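Local coordinates for protein LD10117p (Drosophila melanogaster, PDB 5HJQ) that acts as a GTPase-activating protein for Rab35 in synaptic vesicle protein recycling and binds phosphoinositides through its TBC domain, the part in this chain, at residues Q259-G264 and N330-A335; A306-N311 and A348-A353; I153-F158 and V196-T201. All coordinates share one frame; numbering follows the deposited sequence.

Interaction 1 of 3, residues Q259-G264 and N330-A335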
ATOM      1  N   GLN A 259     -21.555  -6.972  12.515  1.00 62.75           N
ATOM      2  CA  GLN A 259     -22.877  -7.482  12.169  1.00 67.45           C
ATOM      3  C   GLN A 259     -23.873  -7.245  13.298  1.00 64.64           C
ATOM      4  O   GLN A 259     -25.036  -6.936  13.051  1.00 64.49           O
ATOM      5  CB  GLN A 259     -22.802  -8.972  11.833  1.00 66.70           C
ATOM      6  CG  GLN A 259     -21.971  -9.287  10.600  1.00 62.48           C
ATOM      7  CD  GLN A 259     -21.880 -10.775  10.321  1.00 67.40           C
ATOM      8  OE1 GLN A 259     -21.392 -11.545  11.149  1.00 68.37           O
ATOM      9  NE2 GLN A 259     -22.349 -11.186   9.149  1.00 71.98           N
ATOM     10  N   ARG A 260     -23.405  -7.370  14.537  1.00 66.16           N
ATOM     11  CA  ARG A 260     -24.259  -7.188  15.705  1.00 62.91           C
ATOM     12  C   ARG A 260     -24.748  -5.752  15.860  1.00 64.25           C
ATOM     13  O   ARG A 260     -25.953  -5.501  15.879  1.00 70.59           O
ATOM     14  CB  ARG A 260     -23.521  -7.631  16.971  1.00 63.81           C
ATOM     15  CG  ARG A 260     -23.374  -9.136  17.070  1.00 63.44           C
ATOM     16  CD  ARG A 260     -22.332  -9.569  18.082  1.00 65.94           C
ATOM     17  NE  ARG A 260     -22.107 -11.010  17.997  1.00 71.47           N
ATOM     18  CZ  ARG A 260     -21.314 -11.702  18.810  1.00 70.63           C
ATOM     19  NH1 ARG A 260     -20.660 -11.087  19.787  1.00 67.85           N
ATOM     20  NH2 ARG A 260     -21.179 -13.012  18.642  1.00 66.61           N
ATOM     21  N   ILE A 261     -23.817  -4.808  15.966  1.00 61.89           N
ATOM     22  CA  ILE A 261     -24.174  -3.405  16.161  1.00 64.88           C
ATOM     23  C   ILE A 261     -24.920  -2.842  14.954  1.00 66.14           C
ATOM     24  O   ILE A 261     -25.609  -1.827  15.055  1.00 72.20           O
ATOM     25  CB  ILE A 261     -22.929  -2.536  16.429  1.00 69.16           C
ATOM     26  CG1 ILE A 261     -22.078  -2.410  15.163  1.00 63.34           C
ATOM     27  CG2 ILE A 261     -22.117  -3.118  17.571  1.00 73.14           C
ATOM     28  CD1 ILE A 261     -20.885  -1.492  15.317  1.00 73.62           C
ATOM     29  N   CYS A 262     -24.783  -3.513  13.817  1.00 60.74           N
ATOM     30  CA  CYS A 262     -25.416  -3.069  12.587  1.00 63.66           C
ATOM     31  C   CYS A 262     -26.058  -4.257  11.883  1.00 70.04           C
ATOM     32  O   CYS A 262     -25.492  -4.798  10.937  1.00 69.51           O
ATOM     33  CB  CYS A 262     -24.392  -2.387  11.673  1.00 72.73           C
ATOM     34  SG  CYS A 262     -25.102  -1.391  10.342  1.00 84.83           S
ATOM     35  N   PRO A 263     -27.242  -4.678  12.354  1.00 65.14           N
ATOM     36  CA  PRO A 263     -27.912  -5.828  11.740  1.00 63.29           C
ATOM     37  C   PRO A 263     -28.317  -5.523  10.305  1.00 64.05           C
ATOM     38  O   PRO A 263     -28.640  -4.377   9.994  1.00 66.04           O
ATOM     39  CB  PRO A 263     -29.140  -6.040  12.632  1.00 66.19           C
ATOM     40  CG  PRO A 263     -29.405  -4.704  13.229  1.00 67.57           C
ATOM     41  CD  PRO A 263     -28.049  -4.072  13.425  1.00 63.01           C
ATOM     42  N   GLY A 264     -28.285  -6.530   9.440  1.00 62.92           N
ATOM     43  CA  GLY A 264     -28.655  -6.344   8.049  1.00 65.66           C
ATOM     44  C   GLY A 264     -27.512  -5.810   7.204  1.00 73.62           C
ATOM     45  O   GLY A 264     -27.570  -5.837   5.975  1.00 75.36           O
ATOM     46  N   ASN A 330     -23.612   4.139  11.980  1.00 89.33           N
ATOM     47  CA  ASN A 330     -24.103   4.861  10.816  1.00 89.56           C
ATOM     48  C   ASN A 330     -23.198   4.635   9.612  1.00 90.69           C
ATOM     49  O   ASN A 330     -23.665   4.532   8.478  1.00 89.86           O
ATOM     50  CB  ASN A 330     -24.202   6.353  11.130  1.00 93.89           C
ATOM     51  CG  ASN A 330     -24.584   6.618  12.573  1.00 97.14           C
ATOM     52  OD1 ASN A 330     -23.886   7.342  13.286  1.00 93.96           O
ATOM     53  ND2 ASN A 330     -25.697   6.036  13.011  1.00 95.44           N
ATOM     54  N   ASP A 331     -21.898   4.556   9.881  1.00 85.67           N
ATOM     55  CA  ASP A 331     -20.897   4.359   8.842  1.00 84.38           C
ATOM     56  C   ASP A 331     -19.619   3.787   9.456  1.00 81.65           C
ATOM     57  O   ASP A 331     -18.749   4.532   9.905  1.00 76.76           O
ATOM     58  CB  ASP A 331     -20.611   5.680   8.122  1.00 85.20           C
ATOM     59  CG  ASP A 331     -19.989   5.478   6.757  1.00 83.03           C
ATOM     60  OD1 ASP A 331     -19.340   4.435   6.544  1.00 85.26           O
ATOM     61  OD2 ASP A 331     -20.157   6.363   5.893  1.00 90.89           O
ATOM     62  N   ILE A 332     -19.530   2.461   9.486  1.00 78.53           N
ATOM     63  CA  ILE A 332     -18.373   1.767  10.043  1.00 79.06           C
ATOM     64  C   ILE A 332     -17.176   1.984   9.134  1.00 75.99           C
ATOM     65  O   ILE A 332     -16.043   2.159   9.594  1.00 75.25           O
ATOM     66  CB  ILE A 332     -18.649   0.260  10.204  1.00 74.98           C
ATOM     67  CG1 ILE A 332     -19.767   0.033  11.220  1.00 75.02           C
ATOM     68  CG2 ILE A 332     -17.385  -0.483  10.618  1.00 69.95           C
ATOM     69  CD1 ILE A 332     -20.047  -1.419  11.499  1.00 69.90           C
ATOM     70  N   GLY A 333     -17.459   1.967   7.836  1.00 76.43           N
ATOM     71  CA  GLY A 333     -16.528   2.353   6.799  1.00 71.56           C
ATOM     72  C   GLY A 333     -15.664   3.553   7.037  1.00 84.16           C
ATOM     73  O   GLY A 333     -14.464   3.462   6.916  1.00 70.81           O
ATOM     74  N   ASN A 334     -16.239   4.699   7.364  1.00 84.49           N
ATOM     75  CA  ASN A 334     -15.322   5.826   7.528  1.00 82.03           C
ATOM     76  C   ASN A 334     -15.019   5.976   9.013  1.00 78.44           C
ATOM     77  O   ASN A 334     -14.192   6.786   9.410  1.00 80.27           O
ATOM     78  CB  ASN A 334     -15.841   7.142   6.932  1.00 91.56           C
ATOM     79  CG  ASN A 334     -16.542   6.943   5.604  1.00 99.08           C
ATOM     80  OD1 ASN A 334     -16.187   6.041   4.788  1.00103.71           O
ATOM     81  ND2 ASN A 334     -17.418   7.908   5.287  1.00103.22           N
ATOM     82  N   ALA A 335     -15.652   5.154   9.838  1.00 76.17           N
ATOM     83  CA  ALA A 335     -15.263   5.124  11.246  1.00 76.90           C
ATOM     84  C   ALA A 335     -13.883   4.492  11.337  1.00 71.42           C
ATOM     85  O   ALA A 335     -13.043   4.915  12.125  1.00 71.59           O
ATOM     86  CB  ALA A 335     -16.268   4.363  12.092  1.00 75.01           C
TER
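Ile261 and Ile332 reach toward each other tip to tip, and the terminal methyls do the touching: Ile261 CD1 lies 3.9 Å from Ile332 CD1. Both side chains are extended beyond CG1, with chi2 near 180°, so each CD1 points outward, away from its own CA. On Ile261 the first torsion (chi1 70°) sets CG1 between the backbone N and the carbonyl carbon, and from there the long branch runs out toward Ile332 while CG2 stays beside the backbone N. The other isoleucine holds CG1 beside its backbone N.

Cys262 comes in next to this pair, with its CB 4.5 Å from Ile332 CD1, a looser approach at the same methyl. No hydrogen bond crosses between the segments, and their backbones stay well apart: the nearest CA atoms, those of Cys262 and Asn330, are 8.2 Å from each other. The contact is therefore small and wholly apolar, and it is extended by Ile328 of helix 325-328 against Ile261 and by Leu265 against Ile332.

Just before Ile332, Asp331 occupies the N-cap of helix 332-341. Its OD1 accepts from Asn334 N at 3.2 Å, the N-H coming from above the carboxylate plane, 67° out of it. This bond ties down the first turn from which Ile332 projects. At the other side, Cys262 is where the chain leaves helical geometry after helix 252-261. The arrangement joins the end of one helix to the N-capped start of another in the all-helical fold of the TBC domain, away from the phosphoinositide pocket.

Interaction 2 of 3, residues A306-N311 and A348-A353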
ATOM      1  N   ALA A 306      -4.267  -5.021   7.656  1.00 53.45           N
ATOM      2  CA  ALA A 306      -5.719  -4.909   7.634  1.00 50.44           C
ATOM      3  C   ALA A 306      -6.334  -5.628   8.832  1.00 51.23           C
ATOM      4  O   ALA A 306      -7.235  -5.105   9.487  1.00 53.91           O
ATOM      5  CB  ALA A 306      -6.270  -5.465   6.330  1.00 48.32           C
ATOM      6  N   LEU A 307      -5.832  -6.828   9.114  1.00 50.08           N
ATOM      7  CA  LEU A 307      -6.275  -7.605  10.267  1.00 52.97           C
ATOM      8  C   LEU A 307      -6.013  -6.864  11.574  1.00 57.09           C
ATOM      9  O   LEU A 307      -6.886  -6.783  12.441  1.00 51.65           O
ATOM     10  CB  LEU A 307      -5.578  -8.967  10.296  1.00 47.25           C
ATOM     11  CG  LEU A 307      -5.772  -9.871   9.079  1.00 47.21           C
ATOM     12  CD1 LEU A 307      -5.019 -11.178   9.264  1.00 50.89           C
ATOM     13  CD2 LEU A 307      -7.261 -10.129   8.834  1.00 53.29           C
ATOM     14  N   VAL A 308      -4.800  -6.328  11.698  1.00 53.71           N
ATOM     15  CA  VAL A 308      -4.371  -5.611  12.896  1.00 47.54           C
ATOM     16  C   VAL A 308      -5.262  -4.411  13.174  1.00 50.55           C
ATOM     17  O   VAL A 308      -5.706  -4.206  14.304  1.00 58.46           O
ATOM     18  CB  VAL A 308      -2.905  -5.134  12.772  1.00 53.06           C
ATOM     19  CG1 VAL A 308      -2.518  -4.271  13.962  1.00 47.80           C
ATOM     20  CG2 VAL A 308      -1.985  -6.318  12.666  1.00 48.41           C
ATOM     21  N   ILE A 309      -5.516  -3.621  12.137  1.00 50.38           N
ATOM     22  CA  ILE A 309      -6.397  -2.465  12.249  1.00 55.89           C
ATOM     23  C   ILE A 309      -7.776  -2.876  12.764  1.00 57.78           C
ATOM     24  O   ILE A 309      -8.339  -2.225  13.645  1.00 55.53           O
ATOM     25  CB  ILE A 309      -6.552  -1.741  10.898  1.00 57.45           C
ATOM     26  CG1 ILE A 309      -5.226  -1.099  10.478  1.00 50.41           C
ATOM     27  CG2 ILE A 309      -7.654  -0.693  10.971  1.00 50.42           C
ATOM     28  CD1 ILE A 309      -5.317  -0.307   9.193  1.00 47.58           C
ATOM     29  N   LEU A 310      -8.302  -3.971  12.220  1.00 57.51           N
ATOM     30  CA  LEU A 310      -9.615  -4.476  12.616  1.00 57.72           C
ATOM     31  C   LEU A 310      -9.650  -4.903  14.082  1.00 59.46           C
ATOM     32  O   LEU A 310     -10.623  -4.635  14.788  1.00 64.69           O
ATOM     33  CB  LEU A 310     -10.029  -5.646  11.720  1.00 58.96           C
ATOM     34  CG  LEU A 310     -10.516  -5.243  10.327  1.00 58.05           C
ATOM     35  CD1 LEU A 310     -10.634  -6.455   9.425  1.00 54.31           C
ATOM     36  CD2 LEU A 310     -11.848  -4.522  10.429  1.00 58.00           C
ATOM     37  N   ASN A 311      -8.592  -5.570  14.538  1.00 59.94           N
ATOM     38  CA  ASN A 311      -8.475  -5.931  15.947  1.00 57.56           C
ATOM     39  C   ASN A 311      -8.350  -4.701  16.835  1.00 63.31           C
ATOM     40  O   ASN A 311      -9.022  -4.600  17.862  1.00 64.35           O
ATOM     41  CB  ASN A 311      -7.278  -6.855  16.177  1.00 56.47           C
ATOM     42  CG  ASN A 311      -7.415  -8.172  15.452  1.00 59.63           C
ATOM     43  OD1 ASN A 311      -8.498  -8.524  14.992  1.00 62.60           O
ATOM     44  ND2 ASN A 311      -6.321  -8.917  15.357  1.00 58.36           N
ATOM     45  N   ALA A 348       6.032   0.764  14.709  1.00 62.39           N
ATOM     46  CA  ALA A 348       6.731  -0.448  15.116  1.00 62.34           C
ATOM     47  C   ALA A 348       5.806  -1.419  15.852  1.00 58.02           C
ATOM     48  O   ALA A 348       5.892  -2.630  15.661  1.00 57.71           O
ATOM     49  CB  ALA A 348       7.924  -0.098  15.985  1.00 48.94           C
ATOM     50  N   LYS A 349       4.935  -0.889  16.706  1.00 58.42           N
ATOM     51  CA  LYS A 349       3.977  -1.724  17.426  1.00 65.07           C
ATOM     52  C   LYS A 349       2.905  -2.248  16.476  1.00 66.36           C
ATOM     53  O   LYS A 349       2.378  -3.347  16.660  1.00 67.95           O
ATOM     54  CB  LYS A 349       3.336  -0.945  18.577  1.00 63.81           C
ATOM     55  CG  LYS A 349       4.310  -0.605  19.699  1.00 67.31           C
ATOM     56  CD  LYS A 349       4.959  -1.870  20.248  1.00 66.61           C
ATOM     57  CE  LYS A 349       6.018  -1.555  21.289  1.00 60.48           C
ATOM     58  NZ  LYS A 349       5.458  -0.810  22.451  1.00 66.49           N
ATOM     59  N   LEU A 350       2.588  -1.450  15.463  1.00 66.53           N
ATOM     60  CA  LEU A 350       1.659  -1.857  14.418  1.00 63.10           C
ATOM     61  C   LEU A 350       2.227  -3.038  13.645  1.00 65.99           C
ATOM     62  O   LEU A 350       1.556  -4.053  13.453  1.00 66.19           O
ATOM     63  CB  LEU A 350       1.377  -0.691  13.469  1.00 65.79           C
ATOM     64  CG  LEU A 350       0.394  -0.931  12.321  1.00 67.72           C
ATOM     65  CD1 LEU A 350      -1.008  -1.148  12.860  1.00 59.67           C
ATOM     66  CD2 LEU A 350       0.420   0.230  11.336  1.00 55.93           C
ATOM     67  N   LEU A 351       3.478  -2.896  13.218  1.00 60.80           N
ATOM     68  CA  LEU A 351       4.160  -3.938  12.458  1.00 65.89           C
ATOM     69  C   LEU A 351       4.440  -5.188  13.288  1.00 66.41           C
ATOM     70  O   LEU A 351       4.528  -6.288  12.741  1.00 63.36           O
ATOM     71  CB  LEU A 351       5.473  -3.405  11.878  1.00 60.87           C
ATOM     72  CG  LEU A 351       5.452  -2.905  10.430  1.00 60.99           C
ATOM     73  CD1 LEU A 351       4.420  -1.808  10.233  1.00 65.53           C
ATOM     74  CD2 LEU A 351       6.846  -2.420  10.017  1.00 64.74           C
ATOM     75  N   HIS A 352       4.587  -5.025  14.600  1.00 64.28           N
ATOM     76  CA  HIS A 352       4.845  -6.168  15.469  1.00 65.16           C
ATOM     77  C   HIS A 352       3.660  -7.135  15.453  1.00 60.17           C
ATOM     78  O   HIS A 352       3.831  -8.351  15.338  1.00 61.20           O
ATOM     79  CB  HIS A 352       5.131  -5.713  16.901  1.00 57.11           C
ATOM     80  CG  HIS A 352       5.632  -6.810  17.788  1.00 64.10           C
ATOM     81  ND1 HIS A 352       6.967  -7.151  17.860  1.00 68.22           N
ATOM     82  CD2 HIS A 352       4.985  -7.655  18.619  1.00 59.42           C
ATOM     83  CE1 HIS A 352       7.119  -8.151  18.709  1.00 66.02           C
ATOM     84  NE2 HIS A 352       5.927  -8.478  19.185  1.00 64.95           N
ATOM     85  N   ALA A 353       2.460  -6.577  15.560  1.00 58.63           N
ATOM     86  CA  ALA A 353       1.235  -7.372  15.569  1.00 62.59           C
ATOM     87  C   ALA A 353       1.044  -8.135  14.263  1.00 60.62           C
ATOM     88  O   ALA A 353       0.764  -9.332  14.270  1.00 61.03           O
ATOM     89  CB  ALA A 353       0.034  -6.481  15.838  1.00 46.15           C
TER
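Val308 meets helix 347-356 with both of its methyls, and every contact it makes there is apolar. CG1 lies anti to the backbone N (chi1 174°) and approaches Leu350 CD1 to 3.6 Å, the two side chains crossing obliquely. The second branch, CG2, turns to Ala353 and packs 3.8 Å from its CB. Since Ala353 CB is also 3.9 Å from Val308 CG1, the alanine methyl sits against both prongs of the valine. Consistent with Ala353 being small, the CA atoms of Val308 and Ala353 are 6.5 Å apart. With Val308 cut back to an alanine, both methyls go, and Leu350 CD1 and Ala353 CB would probably face a gap.

Hydrogen bonds stay within each helix. Leu310 N donates to Ala306 O at 3.1 Å, and His352 N to Ala348 O at 2.9 Å, each N-H bonding to the carbonyl four residues earlier.

Arg304, a phosphoinositide-binding residue, lies one turn before Val308 on the same helix, and bound inositol trisphosphate is about 13 Å from the valine side chain; the contact lies near, but not in, the lipid pocket. Helix 300-317 shows one face to helix 347-356 and others to its neighbours: Leu307 and Leu310 pack on helix 233-250, while Ala306 and Ile309 meet tryptophans of helix 274-279. From the partner helix, Leu350 also touches His286 of helix 284-297.

Interaction 3 of 3, residues I153-F158 and V196-T201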
ATOM      1  N   ILE A 153      -2.581  17.677 -15.611  1.00 73.39           N
ATOM      2  CA  ILE A 153      -2.502  16.545 -16.524  1.00 71.71           C
ATOM      3  C   ILE A 153      -3.706  15.619 -16.378  1.00 76.36           C
ATOM      4  O   ILE A 153      -4.195  15.392 -15.272  1.00 73.98           O
ATOM      5  CB  ILE A 153      -1.208  15.739 -16.292  1.00 68.42           C
ATOM      6  CG1 ILE A 153      -0.026  16.690 -16.085  1.00 71.90           C
ATOM      7  CG2 ILE A 153      -0.949  14.787 -17.452  1.00 64.31           C
ATOM      8  CD1 ILE A 153       1.300  15.990 -15.891  1.00 71.28           C
ATOM      9  N   MET A 154      -4.181  15.094 -17.504  1.00 74.90           N
ATOM     10  CA  MET A 154      -5.296  14.157 -17.508  1.00 70.96           C
ATOM     11  C   MET A 154      -4.824  12.739 -17.210  1.00 73.26           C
ATOM     12  O   MET A 154      -3.910  12.224 -17.859  1.00 69.71           O
ATOM     13  CB  MET A 154      -6.028  14.199 -18.849  1.00 77.90           C
ATOM     14  CG  MET A 154      -6.919  12.999 -19.111  1.00 79.12           C
ATOM     15  SD  MET A 154      -8.028  13.263 -20.507  1.00101.13           S
ATOM     16  CE  MET A 154      -6.905  13.997 -21.693  1.00 87.29           C
ATOM     17  N   LEU A 155      -5.461  12.114 -16.226  1.00 73.78           N
ATOM     18  CA  LEU A 155      -5.081  10.779 -15.779  1.00 71.68           C
ATOM     19  C   LEU A 155      -5.832   9.692 -16.540  1.00 65.52           C
ATOM     20  O   LEU A 155      -6.971   9.896 -16.955  1.00 60.49           O
ATOM     21  CB  LEU A 155      -5.335  10.640 -14.278  1.00 67.25           C
ATOM     22  CG  LEU A 155      -4.680  11.732 -13.434  1.00 71.04           C
ATOM     23  CD1 LEU A 155      -5.027  11.553 -11.971  1.00 71.82           C
ATOM     24  CD2 LEU A 155      -3.173  11.730 -13.637  1.00 66.27           C
ATOM     25  N   PRO A 156      -5.181   8.537 -16.746  1.00 64.39           N
ATOM     26  CA  PRO A 156      -5.824   7.385 -17.384  1.00 58.70           C
ATOM     27  C   PRO A 156      -6.957   6.845 -16.525  1.00 64.04           C
ATOM     28  O   PRO A 156      -6.912   6.983 -15.303  1.00 62.50           O
ATOM     29  CB  PRO A 156      -4.690   6.365 -17.510  1.00 63.96           C
ATOM     30  CG  PRO A 156      -3.652   6.812 -16.535  1.00 63.72           C
ATOM     31  CD  PRO A 156      -3.754   8.294 -16.473  1.00 62.83           C
ATOM     32  N   ALA A 157      -7.948   6.228 -17.162  1.00 61.42           N
ATOM     33  CA  ALA A 157      -9.189   5.847 -16.493  1.00 62.88           C
ATOM     34  C   ALA A 157      -9.022   4.823 -15.371  1.00 62.30           C
ATOM     35  O   ALA A 157      -9.932   4.649 -14.562  1.00 70.09           O
ATOM     36  CB  ALA A 157     -10.183   5.320 -17.518  1.00 57.43           C
ATOM     37  N   PHE A 158      -7.880   4.145 -15.305  1.00 63.88           N
ATOM     38  CA  PHE A 158      -7.718   3.107 -14.290  1.00 60.59           C
ATOM     39  C   PHE A 158      -7.513   3.695 -12.894  1.00 63.12           C
ATOM     40  O   PHE A 158      -7.605   2.977 -11.897  1.00 66.93           O
ATOM     41  CB  PHE A 158      -6.566   2.145 -14.647  1.00 59.32           C
ATOM     42  CG  PHE A 158      -5.187   2.765 -14.622  1.00 65.18           C
ATOM     43  CD1 PHE A 158      -4.546   3.039 -13.420  1.00 63.18           C
ATOM     44  CD2 PHE A 158      -4.505   3.009 -15.804  1.00 63.80           C
ATOM     45  CE1 PHE A 158      -3.279   3.586 -13.400  1.00 64.52           C
ATOM     46  CE2 PHE A 158      -3.232   3.551 -15.785  1.00 66.91           C
ATOM     47  CZ  PHE A 158      -2.622   3.843 -14.583  1.00 63.93           C
ATOM     48  N   VAL A 196      -4.906   1.623  -6.636  1.00 55.37           N
ATOM     49  CA  VAL A 196      -3.753   1.573  -5.744  1.00 55.36           C
ATOM     50  C   VAL A 196      -2.509   2.210  -6.363  1.00 55.55           C
ATOM     51  O   VAL A 196      -1.624   2.695  -5.657  1.00 52.38           O
ATOM     52  CB  VAL A 196      -3.427   0.112  -5.365  1.00 59.33           C
ATOM     53  CG1 VAL A 196      -2.424   0.062  -4.238  1.00 56.59           C
ATOM     54  CG2 VAL A 196      -4.708  -0.642  -4.983  1.00 59.21           C
ATOM     55  N   LEU A 197      -2.454   2.208  -7.690  1.00 50.99           N
ATOM     56  CA  LEU A 197      -1.234   2.545  -8.413  1.00 58.94           C
ATOM     57  C   LEU A 197      -0.764   3.978  -8.152  1.00 55.55           C
ATOM     58  O   LEU A 197       0.422   4.209  -7.920  1.00 56.74           O
ATOM     59  CB  LEU A 197      -1.447   2.317  -9.910  1.00 57.38           C
ATOM     60  CG  LEU A 197      -0.195   2.155 -10.775  1.00 67.34           C
ATOM     61  CD1 LEU A 197      -0.455   1.132 -11.881  1.00 64.62           C
ATOM     62  CD2 LEU A 197       0.246   3.492 -11.358  1.00 57.22           C
ATOM     63  N   TYR A 198      -1.689   4.932  -8.180  1.00 53.64           N
ATOM     64  CA  TYR A 198      -1.344   6.336  -7.967  1.00 53.60           C
ATOM     65  C   TYR A 198      -0.840   6.631  -6.541  1.00 59.24           C
ATOM     66  O   TYR A 198       0.199   7.276  -6.395  1.00 61.17           O
ATOM     67  CB  TYR A 198      -2.539   7.237  -8.304  1.00 53.92           C
ATOM     68  CG  TYR A 198      -2.189   8.701  -8.468  1.00 59.84           C
ATOM     69  CD1 TYR A 198      -1.957   9.512  -7.363  1.00 60.32           C
ATOM     70  CD2 TYR A 198      -2.102   9.278  -9.727  1.00 58.79           C
ATOM     71  CE1 TYR A 198      -1.642  10.849  -7.508  1.00 57.64           C
ATOM     72  CE2 TYR A 198      -1.785  10.613  -9.880  1.00 60.78           C
ATOM     73  CZ  TYR A 198      -1.560  11.392  -8.768  1.00 59.08           C
ATOM     74  OH  TYR A 198      -1.248  12.720  -8.918  1.00 67.21           O
ATOM     75  N   PRO A 199      -1.566   6.181  -5.490  1.00 59.72           N
ATOM     76  CA  PRO A 199      -1.057   6.452  -4.136  1.00 56.22           C
ATOM     77  C   PRO A 199       0.356   5.922  -3.889  1.00 58.82           C
ATOM     78  O   PRO A 199       1.134   6.564  -3.182  1.00 65.03           O
ATOM     79  CB  PRO A 199      -2.065   5.726  -3.238  1.00 58.94           C
ATOM     80  CG  PRO A 199      -3.324   5.759  -4.011  1.00 55.30           C
ATOM     81  CD  PRO A 199      -2.908   5.567  -5.439  1.00 57.82           C
ATOM     82  N   ILE A 200       0.682   4.775  -4.476  1.00 55.61           N
ATOM     83  CA  ILE A 200       2.010   4.190  -4.331  1.00 52.80           C
ATOM     84  C   ILE A 200       3.056   5.038  -5.058  1.00 58.51           C
ATOM     85  O   ILE A 200       4.144   5.292  -4.531  1.00 55.65           O
ATOM     86  CB  ILE A 200       2.045   2.744  -4.863  1.00 54.48           C
ATOM     87  CG1 ILE A 200       1.208   1.821  -3.972  1.00 48.73           C
ATOM     88  CG2 ILE A 200       3.475   2.231  -4.933  1.00 50.31           C
ATOM     89  CD1 ILE A 200       1.247   0.368  -4.404  1.00 55.19           C
ATOM     90  N   THR A 201       2.711   5.477  -6.265  1.00 58.57           N
ATOM     91  CA  THR A 201       3.573   6.344  -7.060  1.00 57.57           C
ATOM     92  C   THR A 201       3.964   7.584  -6.268  1.00 57.86           C
ATOM     93  O   THR A 201       5.121   8.001  -6.281  1.00 62.18           O
ATOM     94  CB  THR A 201       2.883   6.775  -8.367  1.00 61.04           C
ATOM     95  OG1 THR A 201       2.571   5.616  -9.147  1.00 59.78           O
ATOM     96  CG2 THR A 201       3.784   7.701  -9.177  1.00 54.63           C
TER
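Leu155 sets its branched end against the ring of Tyr198, and Phe158 sets its own ring against Leu197. In the first pair the side chains cross at about a right angle: Leu155 CD1 is 4.0 Å from Tyr198 CE2, and CD2 of the same leucine comes to 4.2 Å of that carbon, so both methyls bear on one ring corner. In the second pair the side chains are inclined to each other, and a single ring atom takes the contact. Phe158 CE1 lies 4.0 Å from Leu197 CD1 and 4.1 Å from both Leu197 CD2 and CB. Phe158 starts out across the contact rather than straight at it; with chi1 at 67°, CG falls between the backbone N and the carbonyl carbon, and the ring end swings nearer to the helix.

Around this first shell, Tyr198 OH is hydrogen-bonded to Asp178 OD1 of helix 171-187, which holds the far end of the ring that Leu155 touches. Leu155 itself touches Asp178, and Leu197 packs on Leu184 of that helix and Val221 of helix 210-221. A backbone hydrogen bond between Phe158 and Ser194 holds the loop close to the start of helix 197-204.

Within that helix, Leu197 O receives two donors from opposite faces of its plane: Thr201 OG1 at 2.8 Å and Thr201 N at 3.1 Å. A threonine bonding back to the carbonyl one turn earlier is a common feature of helices. The whole is an irregular loop laid over the first turn of a helix, in a largely buried part of the all-helical TBC domain.

All three contacts are apolar across their segments, with no hydrogen bond bridging any pair, yet they differ in place and make-up. Interaction 1 is the most peripheral, its centre about 25 Å from the centre of the chain and partly buried, and rests on little more than two isoleucine methyls. Interactions 2 and 3 are buried, their centres each about 14 Å from the chain centre and on opposite sides of it; the former packs helix on helix with aliphatic groups, the latter brings aromatic rings and a loop. Interactions 1 and 2 use the consecutive helices 332-341 and 347-356, and their segments alternate along the chain, whereas interaction 3 closes before either opens. Only interaction 2 lies near the lipid site.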